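Side-chain contacts in farnesyl pyrophosphate synthase (PDB 3ZOU), which probably catalyses the condensation of isopentenyl diphosphate with an allylic diphosphate to make farnesyl diphosphate: residues A4-R9 with R48-Y53; R13-L18 with S39-G44; A52-E57 with D282-L287. All blocks are in the same frame, centred on the assembly; numbering follows the deposited sequence.

From the N terminus, helix 3-19 supplies the first side of two contacts. Segment 13-18 meets 39-44, where helix 30-40 passes into a loop, and so contact 2 closes a short excursion of the chain. A few residues later 48-53, on helix 47-58, returns to 4-9 and closes contact 1, inside whose larger loop contact 2 is nested. Contact 3 then opens on helix 47-58, sharing Ala52 and Tyr53 with contact 1, and closes only after 224 further residues, when the last helix, 282-293, packs against 52-57. Helix 47-58 thus joins the two ends of an all-helical chain, and the Tyr6 hydroxyl reaches Glu57 between contacts 1 and 3.

Contact 1: A4-R9 with R48-Y53. With 6H6 (3-(2-oxo-1,3-benzoxazol-3(2H)-yl)propanoic acid), chain G.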
# COMPACT_ATOMS: atom_id res chain seq x y z
N ALA A 4 6.80 -20.33 23.62
CA ALA A 4 8.08 -19.78 23.27
C ALA A 4 8.67 -20.54 22.08
O ALA A 4 9.14 -19.91 21.18
CB ALA A 4 9.05 -19.80 24.44
N ALA A 5 8.60 -21.87 22.07
CA ALA A 5 9.03 -22.71 20.96
C ALA A 5 8.21 -22.47 19.69
O ALA A 5 8.74 -22.41 18.58
CB ALA A 5 8.97 -24.18 21.32
N TYR A 6 6.91 -22.26 19.87
CA TYR A 6 6.05 -22.04 18.73
C TYR A 6 6.43 -20.67 18.13
O TYR A 6 6.52 -20.51 16.90
CB TYR A 6 4.56 -22.08 19.13
CG TYR A 6 3.62 -22.09 17.97
CD1 TYR A 6 3.26 -23.25 17.33
CD2 TYR A 6 3.08 -20.90 17.46
CE1 TYR A 6 2.43 -23.31 16.21
CE2 TYR A 6 2.26 -20.93 16.35
CZ TYR A 6 1.91 -22.09 15.73
OH TYR A 6 1.12 -22.12 14.64
N GLN A 7 6.61 -19.69 19.00
CA GLN A 7 7.00 -18.33 18.56
C GLN A 7 8.35 -18.36 17.81
O GLN A 7 8.50 -17.79 16.71
CB GLN A 7 7.04 -17.39 19.73
CG GLN A 7 7.49 -16.00 19.42
CD GLN A 7 8.99 -15.80 19.29
OE1 GLN A 7 9.78 -16.43 19.99
NE2 GLN A 7 9.40 -14.85 18.42
N ALA A 8 9.31 -19.09 18.35
CA ALA A 8 10.61 -19.21 17.67
C ALA A 8 10.52 -19.86 16.31
O ALA A 8 11.19 -19.42 15.38
CB ALA A 8 11.62 -19.92 18.56
N ARG A 9 9.71 -20.91 16.16
CA ARG A 9 9.50 -21.58 14.88
C ARG A 9 8.83 -20.66 13.84
O ARG A 9 9.24 -20.60 12.65
CB ARG A 9 8.65 -22.84 15.01
CG ARG A 9 9.39 -24.06 15.53
CD ARG A 9 8.70 -25.38 15.11
NE ARG A 9 7.22 -25.35 15.11
CZ ARG A 9 6.41 -25.91 16.03
NH1 ARG A 9 6.88 -26.57 17.10
NH2 ARG A 9 5.09 -25.81 15.88
N ARG A 48 2.42 -11.19 14.61
CA ARG A 48 1.43 -11.23 13.58
C ARG A 48 1.59 -12.39 12.60
O ARG A 48 0.61 -13.14 12.40
CB ARG A 48 1.38 -9.84 12.91
CG ARG A 48 0.78 -8.78 13.83
CD ARG A 48 1.16 -7.39 13.39
NE ARG A 48 0.75 -6.42 14.43
CZ ARG A 48 1.46 -6.21 15.52
NH1 ARG A 48 2.62 -6.84 15.76
NH2 ARG A 48 1.02 -5.38 16.43
N PRO A 49 2.83 -12.77 12.27
CA PRO A 49 3.05 -14.06 11.61
C PRO A 49 2.59 -15.28 12.45
O PRO A 49 1.96 -16.15 11.90
CB PRO A 49 4.52 -14.06 11.37
CG PRO A 49 4.80 -12.59 11.02
CD PRO A 49 3.95 -11.84 12.00
N LEU A 50 2.93 -15.23 13.73
CA LEU A 50 2.55 -16.34 14.69
C LEU A 50 1.04 -16.54 14.56
O LEU A 50 0.50 -17.64 14.45
CB LEU A 50 2.95 -15.94 16.08
CG LEU A 50 2.89 -17.04 17.20
CD1 LEU A 50 3.66 -16.56 18.40
CD2 LEU A 50 1.47 -17.30 17.54
N LEU A 51 0.30 -15.43 14.61
CA LEU A 51 -1.13 -15.46 14.56
C LEU A 51 -1.62 -16.08 13.26
O LEU A 51 -2.62 -16.81 13.25
CB LEU A 51 -1.72 -14.06 14.78
CG LEU A 51 -1.69 -13.56 16.24
CD1 LEU A 51 -1.93 -12.07 16.35
CD2 LEU A 51 -2.66 -14.35 17.11
N ALA A 52 -1.05 -15.64 12.13
CA ALA A 52 -1.46 -16.20 10.81
C ALA A 52 -1.20 -17.71 10.78
O ALA A 52 -2.08 -18.44 10.38
CB ALA A 52 -0.72 -15.48 9.69
N TYR A 53 -0.03 -18.13 11.16
CA TYR A 53 0.27 -19.59 11.15
C TYR A 53 -0.69 -20.29 12.10
O TYR A 53 -1.24 -21.35 11.77
CB TYR A 53 1.71 -19.85 11.61
CG TYR A 53 2.71 -19.43 10.56
CD1 TYR A 53 2.66 -19.92 9.26
CD2 TYR A 53 3.77 -18.59 10.87
CE1 TYR A 53 3.61 -19.57 8.32
CE2 TYR A 53 4.69 -18.18 9.91
CZ TYR A 53 4.63 -18.73 8.64
OH TYR A 53 5.55 -18.34 7.65
O 6H6 G . 11.54 -13.88 24.69
N1 6H6 G . 7.63 -15.08 23.91
O1 6H6 G . 7.67 -17.11 24.98
C2 6H6 G . 7.15 -16.29 24.20
O2 6H6 G . 6.01 -16.49 23.50
C3 6H6 G . 5.77 -15.37 22.80
C4 6H6 G . 4.72 -15.07 21.96
C5 6H6 G . 4.76 -13.82 21.35
C6 6H6 G . 5.80 -12.93 21.60
C7 6H6 G . 6.86 -13.22 22.43
C8 6H6 G . 6.82 -14.47 23.05
C9 6H6 G . 8.88 -14.54 24.42
C10 6H6 G . 9.95 -15.17 23.50
C11 6H6 G . 11.32 -14.51 23.64
OXT 6H6 G . 12.13 -14.68 22.69
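The hydroxyl of Tyr6 reaches across to the neighbouring helix: its OH lies 3.6 Å from the backbone C of Tyr53 and 3.8 Å from Tyr53 CB, while a hydrogen bond to Glu57 OE2, one turn further along the same helix, satisfies it. With chi1 at -171°, the Tyr6 ring swings away from its own backbone N and extends past Leu50, whose CG sits in the ring plane at the edge, 3.9 Å from Tyr6 CD2. Leu50 divides its two methyls, CD2 staying with that edge and CD1 meeting Gln7 CB at 3.7 Å. In this all-helical prenyltransferase fold, helix 3-19 thereby crosses helix 47-58 at 100°, with 9.6 Å between the short axes. Next to the crossing, the fragment 6H6 presents one face of its benzoxazole to Gln7, and Gln7 CG stands over the benzo ring, 3.8 Å from 6H6 C3; Leu50 CD1 approaches from the same side, 4.0 Å from 6H6 C4. Gln7 bends at chi2, and its NE2 hydrogen-bonds Lys45 O, which fixes the amide beside the propanoate arm. This pocket has residues distinct from those that hold geranyl diphosphate.

Contact 2: R13-L18 with S39-G44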
# COMPACT_ATOMS: atom_id res chain seq x y z
N ARG A 13 10.68 -19.13 10.36
CA ARG A 13 10.04 -19.40 9.08
C ARG A 13 9.75 -18.11 8.33
O ARG A 13 10.11 -17.93 7.16
CB ARG A 13 8.79 -20.17 9.32
CG ARG A 13 8.23 -20.71 8.03
CD ARG A 13 7.04 -21.65 8.07
NE ARG A 13 6.86 -22.00 6.67
CZ ARG A 13 7.41 -23.01 5.99
NH1 ARG A 13 8.16 -23.94 6.58
NH2 ARG A 13 7.17 -23.11 4.67
N VAL A 14 9.10 -17.19 9.01
CA VAL A 14 8.77 -15.92 8.36
C VAL A 14 10.00 -15.10 8.08
O VAL A 14 10.06 -14.42 7.03
CB VAL A 14 7.68 -15.12 9.10
CG1 VAL A 14 8.22 -14.40 10.30
CG2 VAL A 14 7.00 -14.18 8.10
N ASP A 15 11.00 -15.14 8.93
CA ASP A 15 12.21 -14.41 8.70
C ASP A 15 12.89 -14.90 7.42
O ASP A 15 13.37 -14.11 6.62
CB ASP A 15 13.19 -14.46 9.87
CG ASP A 15 12.83 -13.55 11.01
OD1 ASP A 15 11.87 -12.76 10.83
OD2 ASP A 15 13.43 -13.76 12.06
N ALA A 16 12.92 -16.19 7.21
CA ALA A 16 13.50 -16.70 5.95
C ALA A 16 12.76 -16.24 4.74
O ALA A 16 13.40 -15.76 3.77
CB ALA A 16 13.62 -18.23 6.01
N ALA A 17 11.42 -16.26 4.79
CA ALA A 17 10.58 -15.83 3.67
C ALA A 17 10.76 -14.32 3.43
O ALA A 17 10.92 -13.86 2.30
CB ALA A 17 9.18 -16.15 3.95
N LEU A 18 10.72 -13.52 4.51
CA LEU A 18 10.93 -12.06 4.38
C LEU A 18 12.30 -11.69 3.84
O LEU A 18 12.42 -10.84 2.97
CB LEU A 18 10.76 -11.40 5.76
CG LEU A 18 9.34 -11.36 6.30
CD1 LEU A 18 9.25 -11.01 7.78
CD2 LEU A 18 8.52 -10.38 5.48
N SER A 39 14.65 -2.23 8.09
CA SER A 39 13.39 -1.92 8.72
C SER A 39 12.56 -3.14 9.10
O SER A 39 11.68 -3.05 9.94
CB SER A 39 12.51 -1.05 7.84
OG SER A 39 13.16 0.16 7.52
N VAL A 40 12.86 -4.29 8.51
CA VAL A 40 12.06 -5.49 8.76
C VAL A 40 12.88 -6.54 9.57
O VAL A 40 12.35 -7.23 10.47
CB VAL A 40 11.60 -6.12 7.43
CG1 VAL A 40 10.93 -7.48 7.63
CG2 VAL A 40 10.69 -5.16 6.71
N MET A 41 14.16 -6.64 9.26
CA MET A 41 14.98 -7.75 9.82
C MET A 41 15.66 -7.20 11.06
O MET A 41 16.88 -7.05 11.11
CB MET A 41 15.99 -8.23 8.80
CG MET A 41 15.37 -8.74 7.50
SD MET A 41 14.02 -9.93 7.69
CE MET A 41 15.00 -11.30 8.34
N ASN A 42 14.88 -6.91 12.08
CA ASN A 42 15.36 -6.26 13.29
C ASN A 42 15.14 -7.07 14.53
O ASN A 42 15.13 -6.51 15.64
CB ASN A 42 14.68 -4.93 13.44
CG ASN A 42 13.19 -5.06 13.40
OD1 ASN A 42 12.60 -6.14 13.68
ND2 ASN A 42 12.55 -3.96 13.09
N GLY A 43 15.02 -8.37 14.36
CA GLY A 43 14.85 -9.28 15.50
C GLY A 43 13.49 -9.23 16.17
O GLY A 43 13.33 -9.71 17.30
N GLY A 44 12.53 -8.63 15.50
CA GLY A 44 11.16 -8.65 15.95
C GLY A 44 10.63 -10.01 16.27
O GLY A 44 11.04 -11.02 15.69
O HOH W 1 13.07 -11.60 13.76
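The methyl CE of Met41 stands to one side of the Asp15 carboxylate plane, nearer its CB end, 4.1 Å from Asp15 CG. At the acid's oxygens the partners are polar: OD1 makes a salt bridge with Arg46 NE, and OD2 accepts a hydrogen bond of 2.8 Å from a water, which sits somewhat raised from the carboxylate plane on the side of the Met41 methyl. The same water donates to Gly44 O, bridging the acid and the loop. Met41 arrives there by curling: the bend at chi2 (-49°) sets its SD beside Leu18 CB, 4.1 Å away. A second bend, at chi3 (-68°), then turns Met41 CE to 3.7 Å from Asp15 O. Deeper in, Leu18 and Val40 meet at about a right angle, methyl against methyl, with 3.9 Å between Leu18 CD1 and Val40 CG1. The loop is the exit from helix 30-40. Met41 is the centre of an inverse gamma turn, and Asn42 follows with an Asx turn, its OD1 accepting from Gly44 N at 3.1 Å with the donor tilted 20° from the carbonyl plane. Gly43 and Gly44 open the Gly-Gly-Lys-Arg sequence of polyprenyl synthases; in relatives, a lysine and an arginine of this region bind the diphosphate of isopentenyl diphosphate. Arg46 also reaches Val40 O with its NH2, so one guanidinium holds both the helix acid and the turn, while Gly44 O takes a second bond, from Gln11 NE2.

Contact 3: A52-E57 with D282-L287; sequences AYAACE and DPLRQL
Ala54 and Leu284 face each other, the first side-chain bond of each pointing toward the other helix, and the meeting is tight: Ala54 CB presses to within 3.5 Å of Leu284 CD2. The branch point of the leucine follows behind, with CG 3.9 Å from Ala54 CB. At chi1 -70° Leu284 sets CG opposite its own carbonyl carbon, and chi2 at -176° then turns the CD2 branch onto the alanine and beside the backbone of the following residue, with CD2 4.2 Å from Ala55 N. Pro283 comes in beside it, its CB 4.1 Å from Ala54 CB, so that the one small methyl is received between a leucine branch and a proline ring. Ala54 and Pro283 are also where the two backbones come nearest by their CA atoms; the axes of the short segments 52-57 and 282-287 approach to 8.9 Å, with their N-to-C directions at 134°. Here the C-terminal helix of the all-helical prenyltransferase fold is applied to helix 47-58, and Tyr6 of the N-terminal helix touches both Pro283 and Ala54. At the start of the final helix, Asp282 OD1 accepts a 2.9 Å salt-bridging hydrogen bond from Arg285 NH1, met on the anti side and well out of the carboxylate plane. The guanidinium is further engaged by the carbonyl oxygens of Leu274, Phe277 and Pro278, which tie it to the preceding loop. One turn beyond Pro283, Leu287 lines the fragment pocket.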
# COMPACT_ATOMS: atom_id res chain seq x y z
N ALA A 52 -1.05 -15.64 12.13
CA ALA A 52 -1.46 -16.20 10.81
C ALA A 52 -1.20 -17.71 10.78
O ALA A 52 -2.08 -18.44 10.38
CB ALA A 52 -0.72 -15.48 9.69
N TYR A 53 -0.03 -18.13 11.16
CA TYR A 53 0.27 -19.59 11.15
C TYR A 53 -0.69 -20.29 12.10
O TYR A 53 -1.24 -21.35 11.77
CB TYR A 53 1.71 -19.85 11.61
CG TYR A 53 2.71 -19.43 10.56
CD1 TYR A 53 2.66 -19.92 9.26
CD2 TYR A 53 3.77 -18.59 10.87
CE1 TYR A 53 3.61 -19.57 8.32
CE2 TYR A 53 4.69 -18.18 9.91
CZ TYR A 53 4.63 -18.73 8.64
OH TYR A 53 5.55 -18.34 7.65
N ALA A 54 -0.90 -19.72 13.29
CA ALA A 54 -1.66 -20.44 14.32
C ALA A 54 -3.11 -20.50 13.89
O ALA A 54 -3.81 -21.49 14.17
CB ALA A 54 -1.49 -19.82 15.69
N ALA A 55 -3.68 -19.43 13.29
CA ALA A 55 -5.03 -19.49 12.83
C ALA A 55 -5.20 -20.53 11.69
O ALA A 55 -6.25 -21.20 11.62
CB ALA A 55 -5.50 -18.08 12.36
N CYS A 56 -4.24 -20.58 10.80
CA CYS A 56 -4.26 -21.53 9.71
C CYS A 56 -4.29 -22.95 10.34
O CYS A 56 -5.18 -23.74 9.97
CB CYS A 56 -3.06 -21.33 8.85
SG CYS A 56 -2.94 -22.43 7.44
N GLU A 57 -3.41 -23.23 11.30
CA GLU A 57 -3.37 -24.57 11.99
C GLU A 57 -4.64 -24.85 12.77
O GLU A 57 -5.13 -26.01 12.82
CB GLU A 57 -2.16 -24.72 12.88
CG GLU A 57 -0.84 -24.67 12.17
CD GLU A 57 0.32 -24.87 13.20
OE1 GLU A 57 0.18 -25.64 14.17
OE2 GLU A 57 1.34 -24.20 13.12
N ASP A 282 -4.51 -25.12 20.02
CA ASP A 282 -3.82 -24.88 21.24
C ASP A 282 -2.80 -23.74 21.18
O ASP A 282 -2.67 -23.01 22.17
CB ASP A 282 -3.17 -26.18 21.78
CG ASP A 282 -4.16 -27.06 22.49
OD1 ASP A 282 -5.31 -26.67 22.77
OD2 ASP A 282 -3.74 -28.21 22.78
N PRO A 283 -2.08 -23.55 20.07
CA PRO A 283 -1.13 -22.44 20.04
C PRO A 283 -1.82 -21.10 20.31
O PRO A 283 -1.27 -20.27 21.01
CB PRO A 283 -0.56 -22.54 18.64
CG PRO A 283 -0.48 -24.02 18.42
CD PRO A 283 -1.76 -24.52 18.97
N LEU A 284 -2.99 -20.94 19.73
CA LEU A 284 -3.80 -19.72 19.99
C LEU A 284 -4.19 -19.58 21.44
O LEU A 284 -4.16 -18.52 22.07
CB LEU A 284 -5.00 -19.69 19.10
CG LEU A 284 -4.84 -19.45 17.59
CD1 LEU A 284 -6.19 -19.35 16.91
CD2 LEU A 284 -4.06 -18.18 17.31
N ARG A 285 -4.61 -20.71 22.00
CA ARG A 285 -4.95 -20.67 23.43
C ARG A 285 -3.76 -20.29 24.31
O ARG A 285 -3.85 -19.50 25.28
CB ARG A 285 -5.52 -22.03 23.87
CG ARG A 285 -6.80 -22.41 23.18
CD ARG A 285 -7.25 -23.83 23.55
NE ARG A 285 -8.54 -24.15 22.97
CZ ARG A 285 -8.81 -25.05 22.05
NH1 ARG A 285 -7.88 -25.87 21.60
NH2 ARG A 285 -10.02 -25.12 21.58
N GLN A 286 -2.62 -20.92 24.03
CA GLN A 286 -1.39 -20.66 24.76
C GLN A 286 -0.92 -19.20 24.65
O GLN A 286 -0.39 -18.63 25.58
CB GLN A 286 -0.29 -21.64 24.34
CG GLN A 286 -0.57 -23.06 24.79
CD GLN A 286 0.59 -24.00 24.42
OE1 GLN A 286 1.77 -23.58 24.42
NE2 GLN A 286 0.28 -25.26 24.19
N LEU A 287 -1.07 -18.65 23.46
CA LEU A 287 -0.75 -17.25 23.26
C LEU A 287 -1.63 -16.35 24.11
O LEU A 287 -1.11 -15.45 24.73
CB LEU A 287 -0.90 -16.87 21.76
CG LEU A 287 -0.60 -15.39 21.51
CD1 LEU A 287 0.86 -15.09 21.68
CD2 LEU A 287 -1.03 -15.12 20.08